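Local coordinates for protein argonaute (Marinitoga piezophila, PDB 5I4A) that cleaves single-stranded DNA targets, and can act on RNA targets, that match a short 5'-hydroxyl guide RNA, and may defend against mobile genetic elements, at residues Y9-P14 against K89-Y94; I188-I193 against I198-Y203; K297-F302 against T363-Q368. All blocks are in the same frame, centred on the assembly; numbering follows the deposited sequence.

Three separate domains of a long prokaryotic Argonaute are sampled here, met one after another along the chain. Contact 1 lies in the N-terminal domain and contact 2 in the PAZ domain, both in the PAZ lobe; their centres are 36 Å apart, and both reach the same antiparallel sheet. Contact 3 belongs to the Mid domain of the other lobe, with its centre 63 Å from that of contact 1 and 51 Å from that of contact 2. Contacts 1 and 2 touch different nucleotides of one guide RNA, A11 and U21 of chain B, whereas contact 3 stays about 12 Å, nearest atoms, from the nucleic acid. All three lie away from the PIWI catalytic residues.

Contact 1: Y9-P14 against K89-Y94; sequences YKIDIP and KTLYKY. With nucleotides of chain B.
Helix 84-101 of the N-terminal domain lays one side against the chain leaving strand 8-10, where Leu91 meets Ile11 and Ile13, and turns another side to the guide RNA. The protein contact is apolar and divided between the two branches of Leu91. Its CD2 reaches the tip of Ile11, with CD2 and Ile11 CD1 3.6 Å apart, while its CD1 lies 3.8 Å from CD1 of Ile13. With Leu91 CG held anti to the backbone N (chi1 -168°), the fork extends away from the helix, and a forked leucine suits a place facing two isoleucines at once. Ile137 of strand 127-140 also touches Leu91, which is buried.

One residue on, Tyr92 serves the RNA. Its ring lies nearly parallel to the base of A11 of chain B, whose N7 sits 3.4 Å above the ring plane, over the ring centre. The aromatic residue thus offers a flat surface to the imidazole part of the purine, and its hydroxyl reaches the phosphate, Tyr92 OH giving a hydrogen bond to OP2 of A11 of chain B at 3.2 Å. Tyr92 OH is also hydrogen-bonded with Ile137 N. Replaced by alanine, this position would probably lose the surface on which the adenine rests and leave OP2 without the hydroxyl's bond. Beyond the ring, the aliphatic part of Lys93 flanks the base, with Lys93 CG 3.7 Å from C2 of A11 of chain B.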
loop_
_atom_site.group_PDB
_atom_site.type_symbol
_atom_site.label_atom_id
_atom_site.label_comp_id
_atom_site.label_asym_id
_atom_site.label_seq_id
_atom_site.Cartn_x
_atom_site.Cartn_y
_atom_site.Cartn_z
ATOM N N TYR A 9 -21.219 -5.459 9.510
ATOM C CA TYR A 9 -22.184 -5.900 10.505
ATOM C C TYR A 9 -22.515 -4.742 11.432
ATOM O O TYR A 9 -21.614 -4.118 12.003
ATOM C CB TYR A 9 -21.648 -7.098 11.292
ATOM C CG TYR A 9 -21.472 -8.326 10.428
ATOM C CD1 TYR A 9 -22.537 -9.184 10.186
ATOM C CD2 TYR A 9 -20.251 -8.614 9.836
ATOM C CE1 TYR A 9 -22.387 -10.302 9.389
ATOM C CE2 TYR A 9 -20.090 -9.733 9.038
ATOM C CZ TYR A 9 -21.162 -10.572 8.818
ATOM O OH TYR A 9 -21.013 -11.686 8.024
ATOM N N LYS A 10 -23.807 -4.463 11.576
ATOM C CA LYS A 10 -24.251 -3.307 12.340
ATOM C C LYS A 10 -24.043 -3.540 13.831
ATOM O O LYS A 10 -24.405 -4.592 14.366
ATOM C CB LYS A 10 -25.723 -3.023 12.045
ATOM C CG LYS A 10 -26.221 -1.684 12.550
ATOM C CD LYS A 10 -27.635 -1.417 12.050
ATOM C CE LYS A 10 -28.194 -0.128 12.627
ATOM N NZ LYS A 10 -27.377 1.051 12.236
ATOM N N ILE A 11 -23.457 -2.554 14.499
ATOM C CA ILE A 11 -23.213 -2.616 15.935
ATOM C C ILE A 11 -24.427 -2.045 16.651
ATOM O O ILE A 11 -24.812 -0.893 16.420
ATOM C CB ILE A 11 -21.934 -1.853 16.309
ATOM C CG1 ILE A 11 -20.708 -2.618 15.800
ATOM C CG2 ILE A 11 -21.864 -1.626 17.814
ATOM C CD1 ILE A 11 -19.493 -1.752 15.573
ATOM N N ASP A 12 -25.035 -2.849 17.520
ATOM C CA ASP A 12 -26.249 -2.477 18.246
ATOM C C ASP A 12 -25.942 -2.463 19.741
ATOM O O ASP A 12 -26.223 -3.425 20.459
ATOM C CB ASP A 12 -27.400 -3.433 17.914
ATOM C CG ASP A 12 -28.687 -3.065 18.627
ATOM O OD1 ASP A 12 -29.372 -2.126 18.170
ATOM O OD2 ASP A 12 -29.016 -3.711 19.645
ATOM N N ILE A 13 -25.352 -1.365 20.204
ATOM C CA ILE A 13 -25.086 -1.142 21.625
ATOM C C ILE A 13 -25.356 0.320 21.939
ATOM O O ILE A 13 -25.400 1.164 21.035
ATOM C CB ILE A 13 -23.635 -1.504 22.010
ATOM C CG1 ILE A 13 -22.648 -0.554 21.333
ATOM C CG2 ILE A 13 -23.314 -2.957 21.684
ATOM C CD1 ILE A 13 -21.236 -0.674 21.863
ATOM N N PRO A 14 -25.559 0.650 23.216
ATOM C CA PRO A 14 -25.688 2.064 23.590
ATOM C C PRO A 14 -24.476 2.869 23.146
ATOM O O PRO A 14 -23.331 2.444 23.313
ATOM C CB PRO A 14 -25.805 2.015 25.117
ATOM C CG PRO A 14 -26.411 0.681 25.396
ATOM C CD PRO A 14 -25.865 -0.249 24.346
ATOM N N LYS A 89 -12.202 3.561 20.430
ATOM C CA LYS A 89 -11.117 2.922 21.167
ATOM C C LYS A 89 -11.659 1.875 22.132
ATOM O O LYS A 89 -11.150 0.750 22.203
ATOM C CB LYS A 89 -10.309 3.980 21.916
ATOM C CG LYS A 89 -9.363 3.425 22.964
ATOM C CD LYS A 89 -8.764 4.547 23.795
ATOM C CE LYS A 89 -7.832 4.009 24.869
ATOM N NZ LYS A 89 -7.231 5.112 25.667
ATOM N N THR A 90 -12.710 2.231 22.874
ATOM C CA THR A 90 -13.298 1.303 23.836
ATOM C C THR A 90 -13.881 0.080 23.141
ATOM O O THR A 90 -13.713 -1.051 23.612
ATOM C CB THR A 90 -14.375 2.016 24.648
ATOM O OG1 THR A 90 -13.829 3.212 25.221
ATOM C CG2 THR A 90 -14.892 1.115 25.758
ATOM N N LEU A 91 -14.573 0.288 22.020
ATOM C CA LEU A 91 -15.170 -0.831 21.298
ATOM C C LEU A 91 -14.098 -1.760 20.736
ATOM O O LEU A 91 -14.254 -2.987 20.759
ATOM C CB LEU A 91 -16.071 -0.301 20.184
ATOM C CG LEU A 91 -17.018 -1.271 19.482
ATOM C CD1 LEU A 91 -17.899 -1.989 20.486
ATOM C CD2 LEU A 91 -17.865 -0.511 18.480
ATOM N N TYR A 92 -12.999 -1.190 20.232
ATOM C CA TYR A 92 -11.886 -2.003 19.748
ATOM C C TYR A 92 -11.318 -2.877 20.858
ATOM O O TYR A 92 -11.084 -4.077 20.666
ATOM C CB TYR A 92 -10.797 -1.103 19.165
ATOM C CG TYR A 92 -10.860 -0.939 17.664
ATOM C CD1 TYR A 92 -10.869 -2.044 16.822
ATOM C CD2 TYR A 92 -10.913 0.323 17.089
ATOM C CE1 TYR A 92 -10.926 -1.895 15.448
ATOM C CE2 TYR A 92 -10.969 0.482 15.718
ATOM C CZ TYR A 92 -10.973 -0.628 14.902
ATOM O OH TYR A 92 -11.032 -0.468 13.536
ATOM N N LYS A 93 -11.082 -2.288 22.033
ATOM C CA LYS A 93 -10.566 -3.063 23.155
ATOM C C LYS A 93 -11.566 -4.112 23.611
ATOM O O LYS A 93 -11.173 -5.206 24.032
ATOM C CB LYS A 93 -10.203 -2.131 24.312
ATOM C CG LYS A 93 -9.097 -1.138 23.984
ATOM C CD LYS A 93 -8.917 -0.123 25.101
ATOM C CE LYS A 93 -8.533 -0.795 26.407
ATOM N NZ LYS A 93 -8.401 0.197 27.509
ATOM N N TYR A 94 -12.860 -3.805 23.523
ATOM C CA TYR A 94 -13.871 -4.768 23.941
ATOM C C TYR A 94 -13.932 -5.954 22.987
ATOM O O TYR A 94 -14.119 -7.097 23.420
ATOM C CB TYR A 94 -15.236 -4.093 24.043
ATOM C CG TYR A 94 -16.311 -5.039 24.509
ATOM C CD1 TYR A 94 -16.201 -5.682 25.733
ATOM C CD2 TYR A 94 -17.426 -5.299 23.727
ATOM C CE1 TYR A 94 -17.172 -6.554 26.168
ATOM C CE2 TYR A 94 -18.406 -6.173 24.156
ATOM C CZ TYR A 94 -18.272 -6.797 25.378
ATOM O OH TYR A 94 -19.238 -7.668 25.818
ATOM P P A B 11 -8.396 2.186 13.151
ATOM O OP1 A B 11 -7.916 0.785 13.231
ATOM O OP2 A B 11 -9.850 2.467 13.042
ATOM O "O5'" A B 11 -7.828 2.947 14.427
ATOM C "C5'" A B 11 -8.324 4.221 14.805
ATOM C "C4'" A B 11 -7.967 4.525 16.233
ATOM O "O4'" A B 11 -8.722 3.641 17.104
ATOM C "C3'" A B 11 -6.509 4.265 16.586
ATOM O "O3'" A B 11 -5.637 5.349 16.288
ATOM C "C2'" A B 11 -6.569 3.895 18.064
ATOM O "O2'" A B 11 -6.658 5.049 18.888
ATOM C "C1'" A B 11 -7.895 3.146 18.133
ATOM N N9 A B 11 -7.713 1.700 17.919
ATOM C C8 A B 11 -7.656 0.992 16.740
ATOM N N7 A B 11 -7.486 -0.299 16.909
ATOM C C5 A B 11 -7.427 -0.438 18.293
ATOM C C6 A B 11 -7.260 -1.547 19.140
ATOM N N6 A B 11 -7.114 -2.805 18.701
ATOM N N1 A B 11 -7.250 -1.319 20.469
ATOM C C2 A B 11 -7.398 -0.070 20.929
ATOM N N3 A B 11 -7.559 1.051 20.237
ATOM C C4 A B 11 -7.564 0.786 18.919
#

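Contact 2: I188-I193 against I198-Y203. With nucleotides of chain B.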
loop_
_atom_site.group_PDB
_atom_site.type_symbol
_atom_site.label_atom_id
_atom_site.label_comp_id
_atom_site.label_asym_id
_atom_site.label_seq_id
_atom_site.Cartn_x
_atom_site.Cartn_y
_atom_site.Cartn_z
ATOM N N ILE A 188 18.971 -21.055 22.708
ATOM C CA ILE A 188 18.810 -19.613 22.862
ATOM C C ILE A 188 18.284 -19.049 21.547
ATOM O O ILE A 188 18.890 -19.242 20.484
ATOM C CB ILE A 188 20.115 -18.926 23.301
ATOM C CG1 ILE A 188 21.250 -19.164 22.304
ATOM C CG2 ILE A 188 20.529 -19.416 24.683
ATOM C CD1 ILE A 188 22.286 -18.061 22.274
ATOM N N LEU A 189 17.141 -18.375 21.618
ATOM C CA LEU A 189 16.474 -17.806 20.457
ATOM C C LEU A 189 16.749 -16.308 20.415
ATOM O O LEU A 189 16.598 -15.618 21.428
ATOM C CB LEU A 189 14.971 -18.078 20.518
ATOM C CG LEU A 189 14.097 -17.671 19.331
ATOM C CD1 LEU A 189 14.459 -18.485 18.098
ATOM C CD2 LEU A 189 12.624 -17.837 19.680
ATOM N N LYS A 190 17.155 -15.811 19.250
ATOM C CA LYS A 190 17.538 -14.415 19.092
ATOM C C LYS A 190 16.659 -13.755 18.039
ATOM O O LYS A 190 16.464 -14.302 16.948
ATOM C CB LYS A 190 19.021 -14.291 18.727
ATOM C CG LYS A 190 19.940 -14.839 19.811
ATOM C CD LYS A 190 21.251 -14.074 19.907
ATOM C CE LYS A 190 22.204 -14.446 18.786
ATOM N NZ LYS A 190 23.605 -14.062 19.111
ATOM N N ILE A 191 16.132 -12.579 18.377
ATOM C CA ILE A 191 15.193 -11.851 17.539
ATOM C C ILE A 191 15.746 -10.457 17.273
ATOM O O ILE A 191 16.631 -9.964 17.978
ATOM C CB ILE A 191 13.797 -11.763 18.187
ATOM C CG1 ILE A 191 13.876 -11.010 19.517
ATOM C CG2 ILE A 191 13.230 -13.147 18.422
ATOM C CD1 ILE A 191 12.567 -10.976 20.278
ATOM N N ASP A 192 15.205 -9.818 16.240
ATOM C CA ASP A 192 15.563 -8.451 15.886
ATOM C C ASP A 192 14.517 -7.500 16.451
ATOM O O ASP A 192 13.314 -7.702 16.252
ATOM C CB ASP A 192 15.668 -8.289 14.367
ATOM C CG ASP A 192 16.335 -6.984 13.954
ATOM O OD1 ASP A 192 16.274 -5.996 14.718
ATOM O OD2 ASP A 192 16.924 -6.945 12.853
ATOM N N ILE A 193 14.977 -6.469 17.152
ATOM C CA ILE A 193 14.084 -5.465 17.717
ATOM C C ILE A 193 14.242 -4.150 16.965
ATOM O O ILE A 193 15.333 -3.581 16.914
ATOM C CB ILE A 193 14.346 -5.268 19.221
ATOM C CG1 ILE A 193 14.128 -6.578 19.981
ATOM C CG2 ILE A 193 13.449 -4.172 19.775
ATOM C CD1 ILE A 193 12.674 -6.937 20.191
ATOM N N ILE A 198 19.755 -6.814 18.762
ATOM C CA ILE A 198 19.580 -8.256 18.879
ATOM C C ILE A 198 19.318 -8.590 20.339
ATOM O O ILE A 198 19.954 -8.027 21.241
ATOM C CB ILE A 198 20.811 -9.014 18.344
ATOM C CG1 ILE A 198 22.095 -8.433 18.941
ATOM C CG2 ILE A 198 20.852 -8.952 16.825
ATOM C CD1 ILE A 198 23.353 -9.163 18.525
ATOM N N VAL A 199 18.369 -9.491 20.583
ATOM C CA VAL A 199 17.921 -9.804 21.936
ATOM C C VAL A 199 17.723 -11.308 22.066
ATOM O O VAL A 199 17.047 -11.925 21.236
ATOM C CB VAL A 199 16.615 -9.066 22.295
ATOM C CG1 VAL A 199 16.143 -9.459 23.681
ATOM C CG2 VAL A 199 16.801 -7.560 22.211
ATOM N N GLU A 200 18.313 -11.895 23.107
ATOM C CA GLU A 200 17.973 -13.250 23.512
ATOM C C GLU A 200 16.665 -13.228 24.285
ATOM O O GLU A 200 16.403 -12.307 25.064
ATOM C CB GLU A 200 19.077 -13.857 24.378
ATOM C CG GLU A 200 20.382 -14.112 23.649
ATOM C CD GLU A 200 21.483 -14.590 24.578
ATOM O OE1 GLU A 200 21.202 -15.431 25.458
ATOM O OE2 GLU A 200 22.631 -14.116 24.435
ATOM N N VAL A 201 15.852 -14.251 24.077
ATOM C CA VAL A 201 14.505 -14.309 24.629
ATOM C C VAL A 201 14.495 -15.203 25.861
ATOM O O VAL A 201 15.244 -16.186 25.948
ATOM C CB VAL A 201 13.517 -14.816 23.560
ATOM C CG1 VAL A 201 12.119 -14.884 24.122
ATOM C CG2 VAL A 201 13.571 -13.920 22.325
ATOM N N ALA A 202 13.630 -14.866 26.830
ATOM C CA ALA A 202 13.462 -15.709 28.014
ATOM C C ALA A 202 12.416 -16.814 27.843
ATOM O O ALA A 202 12.658 -17.940 28.277
ATOM C CB ALA A 202 13.125 -14.859 29.239
ATOM N N TYR A 203 11.266 -16.549 27.222
ATOM C CA TYR A 203 10.418 -17.663 26.818
ATOM C C TYR A 203 10.417 -17.806 25.301
ATOM O O TYR A 203 9.555 -17.234 24.617
ATOM C CB TYR A 203 8.989 -17.463 27.307
ATOM C CG TYR A 203 8.818 -17.470 28.805
ATOM C CD1 TYR A 203 8.625 -18.654 29.499
ATOM C CD2 TYR A 203 8.707 -16.275 29.524
ATOM C CE1 TYR A 203 8.414 -18.625 30.887
ATOM C CE2 TYR A 203 8.549 -16.271 30.903
ATOM C CZ TYR A 203 8.390 -17.436 31.565
ATOM O OH TYR A 203 8.178 -17.381 32.947
ATOM P P U B 21 5.891 -10.398 31.199
ATOM O OP1 U B 21 6.548 -11.468 32.005
ATOM O OP2 U B 21 4.698 -9.737 31.774
ATOM O "O5'" U B 21 6.903 -9.222 30.805
ATOM C "C5'" U B 21 8.322 -9.419 30.797
ATOM C "C4'" U B 21 8.694 -10.611 29.943
ATOM O "O4'" U B 21 8.752 -10.219 28.547
ATOM C "C3'" U B 21 10.009 -11.350 30.252
ATOM O "O3'" U B 21 9.765 -12.704 30.638
ATOM C "C2'" U B 21 10.765 -11.367 28.913
ATOM O "O2'" U B 21 11.361 -12.614 28.611
ATOM C "C1'" U B 21 9.689 -11.027 27.885
ATOM N N1 U B 21 10.242 -10.316 26.718
ATOM C C2 U B 21 10.650 -11.106 25.652
ATOM O O2 U B 21 10.542 -12.302 25.615
ATOM N N3 U B 21 11.197 -10.474 24.578
ATOM C C4 U B 21 11.390 -9.125 24.463
ATOM O O4 U B 21 11.895 -8.691 23.431
ATOM C C5 U B 21 10.967 -8.347 25.589
ATOM C C6 U B 21 10.426 -8.952 26.662
#
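Ile191 and Val201 interlock on one face of a beta hairpin of the PAZ domain: their side chains cross at about a right angle, and Ile191 CD1 presses against Val201 CG2 at 3.7 Å. Toward the turn, Ile193 CG1 fits beside Val199 CG2 at 3.6 Å. Beta-branched side chains suit these places, since methyls held close to the backbone can meet the neighbour across the hairpin, as in both of these pairs. On the other face, the aliphatic parts of Lys190 and Glu200 run side by side, Lys190 CD 3.8 Å from Glu200 CG; their charged ends stay apart.

Between the faces, Ile191 and Val199 form a hydrogen-bonded antiparallel pair, Ile191 N to Val199 O (3.1 Å) and Val199 N to Ile191 O (3.2 Å), and Val201 N adds a bond to Leu189 O. Val201 turns its second branch to the guide, CG1 being 3.4 Å from O2 of U21 of chain B, while the end of Ile193 approaches O4 of that base. This is consistent with the known role of PAZ domains in holding a guide's 3' end.

Strand 178-185 borders strand 188-192 on the side away from strand 198-200, and Tyr207 of strand 207-211 and Leu170 of strand 169-172 pack against Ile191.

Contact 3: K297-F302 against T363-Q368; sequences KAIFFF and TEFINQ
Thr363 O takes the backbone hydrogen bond of Asn367 N at 2.8 Å, closing the first turn of the short helix 364-367, which brings Phe365 and Ile366 against Ile299 and Phe301 of strand 295-302. Thr363 is also the N-cap: its OG1 accepts from Ile366 N at 3.0 Å, in a nearly straight bond with an angle of 171° at the hydrogen. A threonine suits this place because its short hydroxyl can fold back to an amide that has no helical carbonyl to meet.

Across the contact nothing polar is exchanged. Ile299 brings its CG2 branch to the edge of the Phe365 ring, close to the ring plane, with CG2 4.3 Å from Phe365 CE2. The reverse pairing lies beside it: Ile366 CD1 comes to the edge of the Phe301 ring, 4.5 Å from Phe301 CE2. Each side thus supplies one aliphatic and one aromatic residue. Phe365 holds CG anti to its N (chi1 170°), which carries the ring out from the helix toward the strand.

The rings have further company. Phe365 meets Phe351 of strand 350-352, Phe301 meets Phe393 edge-to-face, and on the other side of the strand Phe300 packs with Phe319 and Phe340. Strand 295-302 bonds to strand 374-379 and strand 337-340, all running parallel. A short helix laid over a parallel sheet with a hydrophobic filling between them is the layered alpha/beta arrangement of the Rossmann-like Argonaute Mid domain.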
loop_
_atom_site.group_PDB
_atom_site.type_symbol
_atom_site.label_atom_id
_atom_site.label_comp_id
_atom_site.label_asym_id
_atom_site.label_seq_id
_atom_site.Cartn_x
_atom_site.Cartn_y
_atom_site.Cartn_z
ATOM N N LYS A 297 16.313 7.160 -28.850
ATOM C CA LYS A 297 17.767 7.092 -28.867
ATOM C C LYS A 297 18.253 6.309 -27.655
ATOM O O LYS A 297 17.681 6.420 -26.566
ATOM C CB LYS A 297 18.376 8.499 -28.878
ATOM C CG LYS A 297 18.013 9.307 -30.122
ATOM C CD LYS A 297 18.575 10.720 -30.072
ATOM C CE LYS A 297 17.942 11.529 -28.953
ATOM N NZ LYS A 297 18.366 12.957 -28.988
ATOM N N ALA A 298 19.308 5.515 -27.842
ATOM C CA ALA A 298 19.737 4.623 -26.774
ATOM C C ALA A 298 21.203 4.250 -26.934
ATOM O O ALA A 298 21.752 4.277 -28.039
ATOM C CB ALA A 298 18.874 3.355 -26.744
ATOM N N ILE A 299 21.827 3.908 -25.805
ATOM C CA ILE A 299 23.145 3.290 -25.763
ATOM C C ILE A 299 23.086 2.137 -24.766
ATOM O O ILE A 299 22.143 2.016 -23.982
ATOM C CB ILE A 299 24.268 4.281 -25.384
ATOM C CG1 ILE A 299 23.965 4.959 -24.045
ATOM C CG2 ILE A 299 24.480 5.310 -26.490
ATOM C CD1 ILE A 299 25.070 5.881 -23.571
ATOM N N PHE A 300 24.113 1.290 -24.797
ATOM C CA PHE A 300 24.143 0.052 -24.029
ATOM C C PHE A 300 25.256 0.080 -22.988
ATOM O O PHE A 300 26.362 0.566 -23.258
ATOM C CB PHE A 300 24.345 -1.169 -24.944
ATOM C CG PHE A 300 23.257 -1.362 -25.964
ATOM C CD1 PHE A 300 23.334 -0.751 -27.204
ATOM C CD2 PHE A 300 22.167 -2.174 -25.686
ATOM C CE1 PHE A 300 22.335 -0.938 -28.145
ATOM C CE2 PHE A 300 21.168 -2.360 -26.622
ATOM C CZ PHE A 300 21.253 -1.741 -27.851
ATOM N N PHE A 301 24.965 -0.459 -21.805
ATOM C CA PHE A 301 25.955 -0.632 -20.747
ATOM C C PHE A 301 25.966 -2.092 -20.318
ATOM O O PHE A 301 24.927 -2.637 -19.930
ATOM C CB PHE A 301 25.662 0.273 -19.547
ATOM C CG PHE A 301 25.956 1.726 -19.793
ATOM C CD1 PHE A 301 24.990 2.560 -20.330
ATOM C CD2 PHE A 301 27.199 2.256 -19.487
ATOM C CE1 PHE A 301 25.260 3.901 -20.559
ATOM C CE2 PHE A 301 27.473 3.591 -19.713
ATOM C CZ PHE A 301 26.506 4.413 -20.252
ATOM N N PHE A 302 27.136 -2.717 -20.377
ATOM C CA PHE A 302 27.303 -4.103 -19.975
ATOM C C PHE A 302 28.216 -4.176 -18.759
ATOM O O PHE A 302 29.112 -3.345 -18.583
ATOM C CB PHE A 302 27.881 -4.950 -21.112
ATOM C CG PHE A 302 27.051 -4.928 -22.364
ATOM C CD1 PHE A 302 27.239 -3.943 -23.319
ATOM C CD2 PHE A 302 26.093 -5.898 -22.596
ATOM C CE1 PHE A 302 26.483 -3.922 -24.469
ATOM C CE2 PHE A 302 25.335 -5.882 -23.746
ATOM C CZ PHE A 302 25.530 -4.890 -24.682
ATOM N N THR A 363 33.150 10.062 -19.902
ATOM C CA THR A 363 33.909 10.264 -21.126
ATOM C C THR A 363 33.367 11.491 -21.841
ATOM O O THR A 363 32.300 12.010 -21.503
ATOM C CB THR A 363 33.837 9.045 -22.056
ATOM O OG1 THR A 363 32.536 8.972 -22.649
ATOM C CG2 THR A 363 34.104 7.765 -21.286
ATOM N N GLU A 364 34.116 11.957 -22.840
ATOM C CA GLU A 364 33.632 13.064 -23.658
ATOM C C GLU A 364 32.302 12.714 -24.306
ATOM O O GLU A 364 31.343 13.489 -24.236
ATOM C CB GLU A 364 34.668 13.431 -24.720
ATOM C CG GLU A 364 34.223 14.558 -25.643
ATOM C CD GLU A 364 35.246 14.873 -26.716
ATOM O OE1 GLU A 364 34.855 15.398 -27.780
ATOM O OE2 GLU A 364 36.443 14.592 -26.498
ATOM N N PHE A 365 32.223 11.533 -24.923
ATOM C CA PHE A 365 31.003 11.125 -25.615
ATOM C C PHE A 365 29.816 11.062 -24.663
ATOM O O PHE A 365 28.737 11.588 -24.960
ATOM C CB PHE A 365 31.208 9.769 -26.288
ATOM C CG PHE A 365 29.941 9.166 -26.819
ATOM C CD1 PHE A 365 29.432 9.565 -28.042
ATOM C CD2 PHE A 365 29.249 8.213 -26.089
ATOM C CE1 PHE A 365 28.262 9.019 -28.535
ATOM C CE2 PHE A 365 28.074 7.669 -26.575
ATOM C CZ PHE A 365 27.583 8.069 -27.800
ATOM N N ILE A 366 29.991 10.399 -23.519
ATOM C CA ILE A 366 28.900 10.284 -22.555
ATOM C C ILE A 366 28.516 11.655 -22.019
ATOM O O ILE A 366 27.329 11.981 -21.892
ATOM C CB ILE A 366 29.297 9.320 -21.420
ATOM C CG1 ILE A 366 29.472 7.901 -21.967
ATOM C CG2 ILE A 366 28.269 9.357 -20.298
ATOM C CD1 ILE A 366 30.131 6.948 -20.992
ATOM N N ASN A 367 29.512 12.489 -21.713
ATOM C CA ASN A 367 29.229 13.793 -21.122
ATOM C C ASN A 367 28.505 14.709 -22.103
ATOM O O ASN A 367 27.645 15.501 -21.698
ATOM C CB ASN A 367 30.526 14.437 -20.635
ATOM C CG ASN A 367 30.313 15.826 -20.074
ATOM O OD1 ASN A 367 30.009 15.991 -18.892
ATOM N ND2 ASN A 367 30.476 16.837 -20.920
ATOM N N GLN A 368 28.829 14.619 -23.395
ATOM C CA GLN A 368 28.195 15.483 -24.385
ATOM C C GLN A 368 26.809 15.006 -24.792
ATOM O O GLN A 368 26.146 15.695 -25.575
ATOM C CB GLN A 368 29.078 15.622 -25.634
ATOM C CG GLN A 368 29.427 14.322 -26.359
ATOM C CD GLN A 368 28.331 13.814 -27.276
ATOM O OE1 GLN A 368 28.008 14.439 -28.284
ATOM N NE2 GLN A 368 27.758 12.665 -26.931
#